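Local coordinates for cell division control protein Cdc48 (Mycobacterium smegmatis, PDB 5E7P) that binds ADP at two sites and, as a member of the AAA ATPase family, probably hydrolyses ATP, at residues A[290-294]-A[295-299]; A[375-379]-A[380-384]; A[679-682]-A[683-687]. All coordinates share one frame; numbering follows the deposited sequence.

Interaction 1: A[290-294]-A[295-299]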
ATOM      1  N   VAL A 290      25.725   6.236   7.773  1.00 33.44           N
ATOM      2  CA  VAL A 290      25.523   7.536   7.159  1.00 35.02           C
ATOM      3  C   VAL A 290      24.174   7.507   6.455  1.00 37.57           C
ATOM      4  O   VAL A 290      23.996   6.799   5.463  1.00 37.05           O
ATOM      5  CB  VAL A 290      26.635   7.861   6.152  1.00 31.72           C
ATOM      6  CG1 VAL A 290      26.383   9.215   5.502  1.00 31.52           C
ATOM      7  CG2 VAL A 290      27.990   7.835   6.846  1.00 30.68           C
ATOM      8  N   GLU A 291      23.219   8.269   6.980  1.00 39.96           N
ATOM      9  CA  GLU A 291      21.847   8.200   6.494  1.00 41.20           C
ATOM     10  C   GLU A 291      21.370   9.473   5.799  1.00 42.61           C
ATOM     11  O   GLU A 291      21.519  10.579   6.322  1.00 43.03           O
ATOM     12  CB  GLU A 291      20.894   7.840   7.635  1.00 42.69           C
ATOM     13  CG  GLU A 291      19.445   7.693   7.209  1.00 45.51           C
ATOM     14  CD  GLU A 291      18.558   7.195   8.335  1.00 49.60           C
ATOM     15  OE1 GLU A 291      17.319   7.258   8.188  1.00 49.13           O
ATOM     16  OE2 GLU A 291      19.100   6.739   9.366  1.00 52.45           O
ATOM     17  N   LEU A 292      20.798   9.298   4.613  1.00 42.05           N
ATOM     18  CA  LEU A 292      20.118  10.374   3.907  1.00 41.96           C
ATOM     19  C   LEU A 292      18.631  10.068   3.861  1.00 40.44           C
ATOM     20  O   LEU A 292      18.233   8.914   3.686  1.00 36.71           O
ATOM     21  CB  LEU A 292      20.637  10.505   2.472  1.00 41.04           C
ATOM     22  CG  LEU A 292      21.940  11.262   2.214  1.00 42.75           C
ATOM     23  CD1 LEU A 292      22.269  11.234   0.732  1.00 42.64           C
ATOM     24  CD2 LEU A 292      21.831  12.692   2.706  1.00 43.94           C
ATOM     25  N   ASP A 293      17.810  11.099   4.021  1.00 41.97           N
ATOM     26  CA  ASP A 293      16.381  10.951   3.799  1.00 41.84           C
ATOM     27  C   ASP A 293      16.079  11.242   2.336  1.00 37.21           C
ATOM     28  O   ASP A 293      16.087  12.398   1.914  1.00 36.71           O
ATOM     29  CB  ASP A 293      15.572  11.883   4.702  1.00 48.36           C
ATOM     30  CG  ASP A 293      14.075  11.656   4.576  1.00 53.05           C
ATOM     31  OD1 ASP A 293      13.660  10.484   4.468  1.00 52.60           O
ATOM     32  OD2 ASP A 293      13.313  12.644   4.574  1.00 57.10           O
ATOM     33  N   GLY A 294      15.829  10.181   1.574  1.00 33.47           N
ATOM     34  CA  GLY A 294      15.518  10.275   0.156  1.00 31.96           C
ATOM     35  C   GLY A 294      14.595  11.404  -0.274  1.00 33.48           C
ATOM     36  O   GLY A 294      14.925  12.149  -1.199  1.00 33.38           O
ATOM     37  N   PRO A 295      13.429  11.532   0.380  1.00 35.60           N
ATOM     38  CA  PRO A 295      12.505  12.614   0.022  1.00 37.13           C
ATOM     39  C   PRO A 295      13.064  14.012   0.284  1.00 39.37           C
ATOM     40  O   PRO A 295      12.883  14.890  -0.558  1.00 43.18           O
ATOM     41  CB  PRO A 295      11.296  12.350   0.923  1.00 37.09           C
ATOM     42  CG  PRO A 295      11.342  10.894   1.184  1.00 35.22           C
ATOM     43  CD  PRO A 295      12.800  10.559   1.289  1.00 34.84           C
ATOM     44  N   GLU A 296      13.715  14.219   1.426  1.00 39.45           N
ATOM     45  CA  GLU A 296      14.285  15.528   1.743  1.00 44.14           C
ATOM     46  C   GLU A 296      15.366  15.935   0.746  1.00 42.45           C
ATOM     47  O   GLU A 296      15.419  17.088   0.311  1.00 43.15           O
ATOM     48  CB  GLU A 296      14.846  15.559   3.165  1.00 50.27           C
ATOM     49  CG  GLU A 296      13.801  15.785   4.244  1.00 56.54           C
ATOM     50  CD  GLU A 296      14.417  15.996   5.616  1.00 63.19           C
ATOM     51  OE1 GLU A 296      15.629  16.298   5.688  1.00 64.56           O
ATOM     52  OE2 GLU A 296      13.688  15.857   6.623  1.00 66.01           O
ATOM     53  N   VAL A 297      16.220  14.984   0.385  1.00 39.80           N
ATOM     54  CA  VAL A 297      17.275  15.244  -0.586  1.00 39.16           C
ATOM     55  C   VAL A 297      16.695  15.427  -1.985  1.00 38.11           C
ATOM     56  O   VAL A 297      17.093  16.336  -2.712  1.00 40.82           O
ATOM     57  CB  VAL A 297      18.319  14.116  -0.607  1.00 37.40           C
ATOM     58  CG1 VAL A 297      19.443  14.455  -1.575  1.00 35.94           C
ATOM     59  CG2 VAL A 297      18.868  13.885   0.787  1.00 38.33           C
ATOM     60  N   GLY A 298      15.745  14.570  -2.347  1.00 33.17           N
ATOM     61  CA  GLY A 298      15.088  14.653  -3.641  1.00 31.56           C
ATOM     62  C   GLY A 298      14.379  15.974  -3.894  1.00 32.99           C
ATOM     63  O   GLY A 298      14.180  16.369  -5.045  1.00 31.53           O
ATOM     64  N   ALA A 299      14.000  16.659  -2.818  1.00 34.15           N
ATOM     65  CA  ALA A 299      13.284  17.928  -2.917  1.00 35.91           C
ATOM     66  C   ALA A 299      14.227  19.113  -3.111  1.00 42.23           C
ATOM     67  O   ALA A 299      13.803  20.188  -3.532  1.00 46.87           O
ATOM     68  CB  ALA A 299      12.422  18.144  -1.689  1.00 34.38           C
TER
HETATM   69  O   HOH W   1      11.337  14.324   6.429  1.00 58.84           O
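The chain leaves strand 289-293 and turns at D293 and G294 straight into the short helix 294-299, the two axes inclined at 62° between their N-to-C directions. This is a strand-to-helix junction in the α/β domain of the P-loop NTPase fold, with D293 at the N-cap position. Two backbone bonds start the helix. V297 N donates to D293 O over 3.0 Å and almost straight, at 169°, and G298 N donates to G294 O over 2.8 Å. P295 suits the first turn: it lacks an N-H, and first-turn amides have no helical carbonyl before them to bond. Glycine at 294 brings the chain round a buried corner without adding a side chain.

The two faces of the junction differ in character. On the buried one, L292 CD2 lies 3.7 Å from V297 CG2, the two side chains crossing at about a right angle; L292 also meets A312 of helix 302-319, so branched apolar residues fit here. On the more polar face, D293 holds CG anti to its own N (chi1 -175°), which carries the carboxylate round to the helix start, with OD1 3.3 Å from P295 CD. E296, extended beyond CG, crosses the D293 side chain nearly perpendicularly, its OE1 accepting the N-H of G213, while D293 OD2 has a long, weak ion pair with R131. The like charges D293 OD2 and E296 OE2 come within 3.8 Å, an approach probably eased by a water that donates to both, at 3.2 Å from D293 OD2 and 2.8 Å from E296 OE2.

Interaction 2: A[375-379]-A[380-384]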
ATOM      1  N   ALA A 375      16.388   2.404 -12.834  1.00 31.43           N
ATOM      2  CA  ALA A 375      16.804   1.053 -13.206  1.00 32.63           C
ATOM      3  C   ALA A 375      18.292   0.812 -12.976  1.00 35.26           C
ATOM      4  O   ALA A 375      18.711  -0.309 -12.688  1.00 35.60           O
ATOM      5  CB  ALA A 375      16.445   0.766 -14.652  1.00 32.17           C
ATOM      6  N   ARG A 376      19.081   1.873 -13.096  1.00 36.85           N
ATOM      7  CA  ARG A 376      20.530   1.776 -12.978  1.00 36.89           C
ATOM      8  C   ARG A 376      20.988   1.551 -11.538  1.00 37.59           C
ATOM      9  O   ARG A 376      22.163   1.277 -11.296  1.00 38.95           O
ATOM     10  CB  ARG A 376      21.194   3.020 -13.571  1.00 37.51           C
ATOM     11  CG  ARG A 376      20.913   3.206 -15.058  1.00 37.02           C
ATOM     12  CD  ARG A 376      21.342   4.574 -15.553  1.00 34.53           C
ATOM     13  NE  ARG A 376      20.556   5.646 -14.952  1.00 32.25           N
ATOM     14  CZ  ARG A 376      20.785   6.941 -15.147  1.00 33.92           C
ATOM     15  NH1 ARG A 376      21.787   7.338 -15.926  1.00 36.16           N
ATOM     16  NH2 ARG A 376      20.016   7.843 -14.551  1.00 32.51           N
ATOM     17  N   LEU A 377      20.062   1.669 -10.587  1.00 35.64           N
ATOM     18  CA  LEU A 377      20.361   1.375  -9.188  1.00 33.78           C
ATOM     19  C   LEU A 377      20.251  -0.123  -8.944  1.00 33.64           C
ATOM     20  O   LEU A 377      21.010  -0.697  -8.165  1.00 33.71           O
ATOM     21  CB  LEU A 377      19.418   2.135  -8.247  1.00 32.66           C
ATOM     22  CG  LEU A 377      19.555   1.850  -6.746  1.00 32.48           C
ATOM     23  CD1 LEU A 377      19.468   3.130  -5.925  1.00 31.28           C
ATOM     24  CD2 LEU A 377      18.495   0.860  -6.282  1.00 34.02           C
ATOM     25  N   ARG A 378      19.295  -0.747  -9.620  1.00 34.58           N
ATOM     26  CA  ARG A 378      19.102  -2.185  -9.534  1.00 36.40           C
ATOM     27  C   ARG A 378      20.036  -2.866 -10.527  1.00 37.61           C
ATOM     28  O   ARG A 378      19.603  -3.503 -11.486  1.00 41.54           O
ATOM     29  CB  ARG A 378      17.640  -2.528  -9.815  1.00 38.87           C
ATOM     30  CG  ARG A 378      16.668  -1.738  -8.943  1.00 39.73           C
ATOM     31  CD  ARG A 378      15.218  -1.977  -9.342  1.00 41.57           C
ATOM     32  NE  ARG A 378      14.725  -1.002 -10.311  1.00 41.78           N
ATOM     33  CZ  ARG A 378      13.945  -1.299 -11.347  1.00 42.19           C
ATOM     34  NH1 ARG A 378      13.571  -2.551 -11.568  1.00 41.80           N
ATOM     35  NH2 ARG A 378      13.542  -0.341 -12.170  1.00 44.62           N
ATOM     36  N   ALA A 379      21.330  -2.711 -10.280  1.00 36.78           N
ATOM     37  CA  ALA A 379      22.366  -3.210 -11.166  1.00 37.26           C
ATOM     38  C   ALA A 379      23.521  -3.720 -10.312  1.00 38.20           C
ATOM     39  O   ALA A 379      23.677  -3.287  -9.169  1.00 36.84           O
ATOM     40  CB  ALA A 379      22.834  -2.095 -12.096  1.00 36.24           C
ATOM     41  N   PRO A 380      24.330  -4.647 -10.856  1.00 40.99           N
ATOM     42  CA  PRO A 380      25.454  -5.237 -10.116  1.00 42.86           C
ATOM     43  C   PRO A 380      26.416  -4.212  -9.517  1.00 44.65           C
ATOM     44  O   PRO A 380      27.042  -4.503  -8.497  1.00 45.73           O
ATOM     45  CB  PRO A 380      26.176  -6.058 -11.186  1.00 44.89           C
ATOM     46  CG  PRO A 380      25.106  -6.444 -12.136  1.00 44.86           C
ATOM     47  CD  PRO A 380      24.160  -5.276 -12.179  1.00 42.79           C
ATOM     48  N   GLU A 381      26.524  -3.038 -10.131  1.00 45.50           N
ATOM     49  CA  GLU A 381      27.492  -2.034  -9.694  1.00 47.81           C
ATOM     50  C   GLU A 381      27.031  -1.247  -8.469  1.00 43.51           C
ATOM     51  O   GLU A 381      27.855  -0.732  -7.715  1.00 43.66           O
ATOM     52  CB  GLU A 381      27.840  -1.071 -10.836  1.00 54.64           C
ATOM     53  CG  GLU A 381      28.465  -1.734 -12.056  1.00 60.85           C
ATOM     54  CD  GLU A 381      27.433  -2.351 -12.985  1.00 64.57           C
ATOM     55  OE1 GLU A 381      26.303  -1.817 -13.058  1.00 63.60           O
ATOM     56  OE2 GLU A 381      27.751  -3.369 -13.638  1.00 67.17           O
ATOM     57  N   VAL A 382      25.720  -1.146  -8.278  1.00 39.53           N
ATOM     58  CA  VAL A 382      25.176  -0.446  -7.117  1.00 39.25           C
ATOM     59  C   VAL A 382      24.460  -1.418  -6.182  1.00 39.61           C
ATOM     60  O   VAL A 382      25.073  -1.960  -5.263  1.00 43.90           O
ATOM     61  CB  VAL A 382      24.228   0.693  -7.527  1.00 38.93           C
ATOM     62  CG1 VAL A 382      23.905   1.572  -6.327  1.00 36.94           C
ATOM     63  CG2 VAL A 382      24.855   1.522  -8.635  1.00 41.14           C
ATOM     64  N   CYS A 383      23.169  -1.641  -6.416  1.00 35.67           N
ATOM     65  CA  CYS A 383      22.427  -2.646  -5.652  1.00 33.38           C
ATOM     66  C   CYS A 383      22.331  -3.953  -6.429  1.00 32.88           C
ATOM     67  O   CYS A 383      21.515  -4.089  -7.340  1.00 32.24           O
ATOM     68  CB  CYS A 383      21.029  -2.146  -5.284  1.00 30.40           C
ATOM     69  SG  CYS A 383      21.018  -0.783  -4.099  1.00 42.86           S
ATOM     70  N   ASP A 384      23.171  -4.912  -6.057  1.00 33.72           N
ATOM     71  CA  ASP A 384      23.264  -6.171  -6.782  1.00 36.15           C
ATOM     72  C   ASP A 384      22.188  -7.161  -6.347  1.00 34.85           C
ATOM     73  O   ASP A 384      21.927  -8.148  -7.035  1.00 36.90           O
ATOM     74  CB  ASP A 384      24.650  -6.792  -6.592  1.00 38.51           C
ATOM     75  CG  ASP A 384      24.889  -7.254  -5.167  1.00 42.93           C
ATOM     76  OD1 ASP A 384      25.280  -6.421  -4.320  1.00 43.55           O
ATOM     77  OD2 ASP A 384      24.684  -8.456  -4.894  1.00 46.02           O
TER
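L377 and C383 meet through both backbone and side chain where the loop between strands 361-366 and 385-388 doubles back on itself. Two turns follow one another here, an inverse gamma turn centred on R378 and a type I beta turn from A379 to V382. C383 N donates to L377 O over 2.9 Å at 150°, bringing the ends of the reversal together; the same carbonyl also receives a weak bond from A379 N, the closing bond of the gamma turn. Inside the beta turn V382 N donates to A379 O over 3.1 Å, arriving from above the carbonyl plane, 52° out of it. P380 fits the second position of this turn, since its ring holds phi near the value a type I turn needs and no N-H is called for.

L377 places CG anti to its own N (chi1 176°), which leads the isobutyl group to C383, where CD2 lies 3.7 Å from SG. V382 packs against two carbonyl oxygens, CB 3.6 Å from L377 O and CG2 3.8 Å from R376 O. On the exposed side the E381 chain bends at CG and curls back, so that OE1 lies 3.6 Å from A379 CB.

Further out, L377 rests on L267 of strand 265-269, and V382 and C383 both touch F363, buried surroundings that suit leucine, valine and cysteine. Arginine suits the partly exposed positions 376 and 378, where a long charged chain can span outward: R376 NH2 forms a salt bridge with D374 OD2 and NH1 a hydrogen bond with T346 OG1, while R378 NH2 bonds to V373 O and R378 NH1 forms a salt bridge with E569 OE2 in helix 563-576 of the second ATPase region.

Interaction 3: A[679-682]-A[683-687]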
ATOM      1  N   ASP A 679     -32.349 -12.258  -5.046  1.00 47.66           N
ATOM      2  CA  ASP A 679     -32.238 -13.643  -5.487  1.00 48.54           C
ATOM      3  C   ASP A 679     -32.830 -13.856  -6.874  1.00 44.95           C
ATOM      4  O   ASP A 679     -32.168 -14.395  -7.761  1.00 41.14           O
ATOM      5  CB  ASP A 679     -32.882 -14.586  -4.472  1.00 54.31           C
ATOM      6  CG  ASP A 679     -32.140 -14.606  -3.150  1.00 58.32           C
ATOM      7  OD1 ASP A 679     -30.908 -14.393  -3.161  1.00 54.47           O
ATOM      8  OD2 ASP A 679     -32.787 -14.833  -2.106  1.00 64.86           O
ATOM      9  N   SER A 680     -34.076 -13.434  -7.064  1.00 47.02           N
ATOM     10  CA  SER A 680     -34.709 -13.532  -8.374  1.00 48.95           C
ATOM     11  C   SER A 680     -33.978 -12.657  -9.391  1.00 47.66           C
ATOM     12  O   SER A 680     -33.876 -13.008 -10.567  1.00 50.43           O
ATOM     13  CB  SER A 680     -36.189 -13.152  -8.291  1.00 51.13           C
ATOM     14  OG  SER A 680     -36.353 -11.893  -7.668  1.00 52.49           O
ATOM     15  N   LEU A 681     -33.462 -11.522  -8.929  1.00 42.81           N
ATOM     16  CA  LEU A 681     -32.659 -10.646  -9.774  1.00 41.76           C
ATOM     17  C   LEU A 681     -31.421 -11.373 -10.293  1.00 40.79           C
ATOM     18  O   LEU A 681     -31.028 -11.208 -11.446  1.00 41.88           O
ATOM     19  CB  LEU A 681     -32.245  -9.387  -9.009  1.00 40.80           C
ATOM     20  CG  LEU A 681     -31.337  -8.410  -9.763  1.00 40.00           C
ATOM     21  CD1 LEU A 681     -32.026  -7.903 -11.017  1.00 40.69           C
ATOM     22  CD2 LEU A 681     -30.919  -7.252  -8.874  1.00 39.69           C
ATOM     23  N   ALA A 682     -30.812 -12.181  -9.434  1.00 39.57           N
ATOM     24  CA  ALA A 682     -29.626 -12.937  -9.814  1.00 39.31           C
ATOM     25  C   ALA A 682     -29.931 -13.919 -10.942  1.00 42.35           C
ATOM     26  O   ALA A 682     -29.132 -14.083 -11.866  1.00 42.12           O
ATOM     27  CB  ALA A 682     -29.052 -13.666  -8.610  1.00 35.31           C
ATOM     28  N   ASP A 683     -31.093 -14.563 -10.868  1.00 45.43           N
ATOM     29  CA  ASP A 683     -31.498 -15.528 -11.887  1.00 47.88           C
ATOM     30  C   ASP A 683     -31.699 -14.867 -13.249  1.00 48.04           C
ATOM     31  O   ASP A 683     -31.541 -15.510 -14.287  1.00 48.61           O
ATOM     32  CB  ASP A 683     -32.775 -16.265 -11.470  1.00 52.08           C
ATOM     33  CG  ASP A 683     -32.531 -17.300 -10.379  1.00 55.09           C
ATOM     34  OD1 ASP A 683     -31.893 -18.338 -10.667  1.00 54.48           O
ATOM     35  OD2 ASP A 683     -32.995 -17.081  -9.238  1.00 56.69           O
ATOM     36  N   ASP A 684     -32.043 -13.583 -13.241  1.00 47.07           N
ATOM     37  CA  ASP A 684     -32.299 -12.856 -14.481  1.00 48.89           C
ATOM     38  C   ASP A 684     -31.042 -12.221 -15.076  1.00 43.89           C
ATOM     39  O   ASP A 684     -31.081 -11.690 -16.184  1.00 43.20           O
ATOM     40  CB  ASP A 684     -33.366 -11.776 -14.265  1.00 54.97           C
ATOM     41  CG  ASP A 684     -34.755 -12.354 -14.060  1.00 62.16           C
ATOM     42  OD1 ASP A 684     -35.014 -13.479 -14.539  1.00 65.78           O
ATOM     43  OD2 ASP A 684     -35.592 -11.678 -13.423  1.00 63.76           O
ATOM     44  N   LEU A 685     -29.932 -12.276 -14.344  1.00 40.93           N
ATOM     45  CA  LEU A 685     -28.707 -11.602 -14.774  1.00 38.78           C
ATOM     46  C   LEU A 685     -27.714 -12.516 -15.487  1.00 41.71           C
ATOM     47  O   LEU A 685     -26.508 -12.413 -15.271  1.00 44.54           O
ATOM     48  CB  LEU A 685     -28.012 -10.925 -13.588  1.00 34.03           C
ATOM     49  CG  LEU A 685     -28.658  -9.673 -12.997  1.00 33.11           C
ATOM     50  CD1 LEU A 685     -27.800  -9.126 -11.868  1.00 32.18           C
ATOM     51  CD2 LEU A 685     -28.876  -8.619 -14.070  1.00 34.08           C
ATOM     52  N   ASP A 686     -28.213 -13.403 -16.338  1.00 44.54           N
ATOM     53  CA  ASP A 686     -27.332 -14.241 -17.141  1.00 48.97           C
ATOM     54  C   ASP A 686     -26.574 -13.371 -18.143  1.00 48.61           C
ATOM     55  O   ASP A 686     -27.162 -12.511 -18.800  1.00 50.05           O
ATOM     56  CB  ASP A 686     -28.131 -15.325 -17.866  1.00 55.66           C
ATOM     57  CG  ASP A 686     -27.254 -16.456 -18.379  1.00 61.40           C
ATOM     58  OD1 ASP A 686     -26.836 -17.305 -17.560  1.00 61.79           O
ATOM     59  OD2 ASP A 686     -26.986 -16.498 -19.600  1.00 64.72           O
ATOM     60  N   GLY A 687     -25.266 -13.585 -18.245  1.00 45.45           N
ATOM     61  CA  GLY A 687     -24.437 -12.802 -19.144  1.00 41.90           C
ATOM     62  C   GLY A 687     -23.756 -11.645 -18.440  1.00 39.30           C
ATOM     63  O   GLY A 687     -22.871 -10.997 -18.999  1.00 40.95           O
TER
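L681 and L685 turn their side chains by different first torsions, L681 with CG anti to its own N (chi1 177°) and L685 with CG anti to its carbonyl carbon (chi1 -72°), and the two branches meet at an oblique angle, L681 CG 4.2 Å from L685 CD1. L685 also covers the backbone, its CG 3.2 Å from L681 O. Leucine suits position 681 because it packs on L663 of helix 656-666 and V719 of helix 716-725; L685 is buried, and its side chain touches those of R659 and R723.

D683 belongs to the polar side. It turns its carboxylate back along the helix, OD2 3.2 Å from D679 O; two acceptors gain nothing from each other, and D683 OD2 finds its partner in R660. D679 has R664 for its own carboxylate.

The backbone ladder changes its step along this turn. D683 N donates to D679 O, four residues back, over a rather long 3.3 Å; D684 N is shared weakly between S680 O and L681 O. L685 N then donates to A682 O at 3.2 Å, three residues back, from well above that carbonyl's plane. Such tightening from four-residue to three-residue bonds is a common way for an α-helix to end, here in the short helix 678-684 of the AAA+ lid domain.

Interactions 1 and 2 belong to the first ATPase region, their centres 19 Å apart and their nearest atoms about 10 Å apart, so they do not touch. They are joined through its mixed sheet: interaction 1 opens on strand 289-293, and interaction 2 leads into strand 385-388 at the edge. Interaction 1 is the nearer to nucleotide, with the D293 side chain about 9 Å from a bound ADP and about 8 Å from that of A277, a binding residue. Interaction 3 lies across the chain's centre, 56 and 54 Å from the other two between centres. It lies in the AAA+ lid domain, with the L685 side chain about 12 Å from a bound ADP.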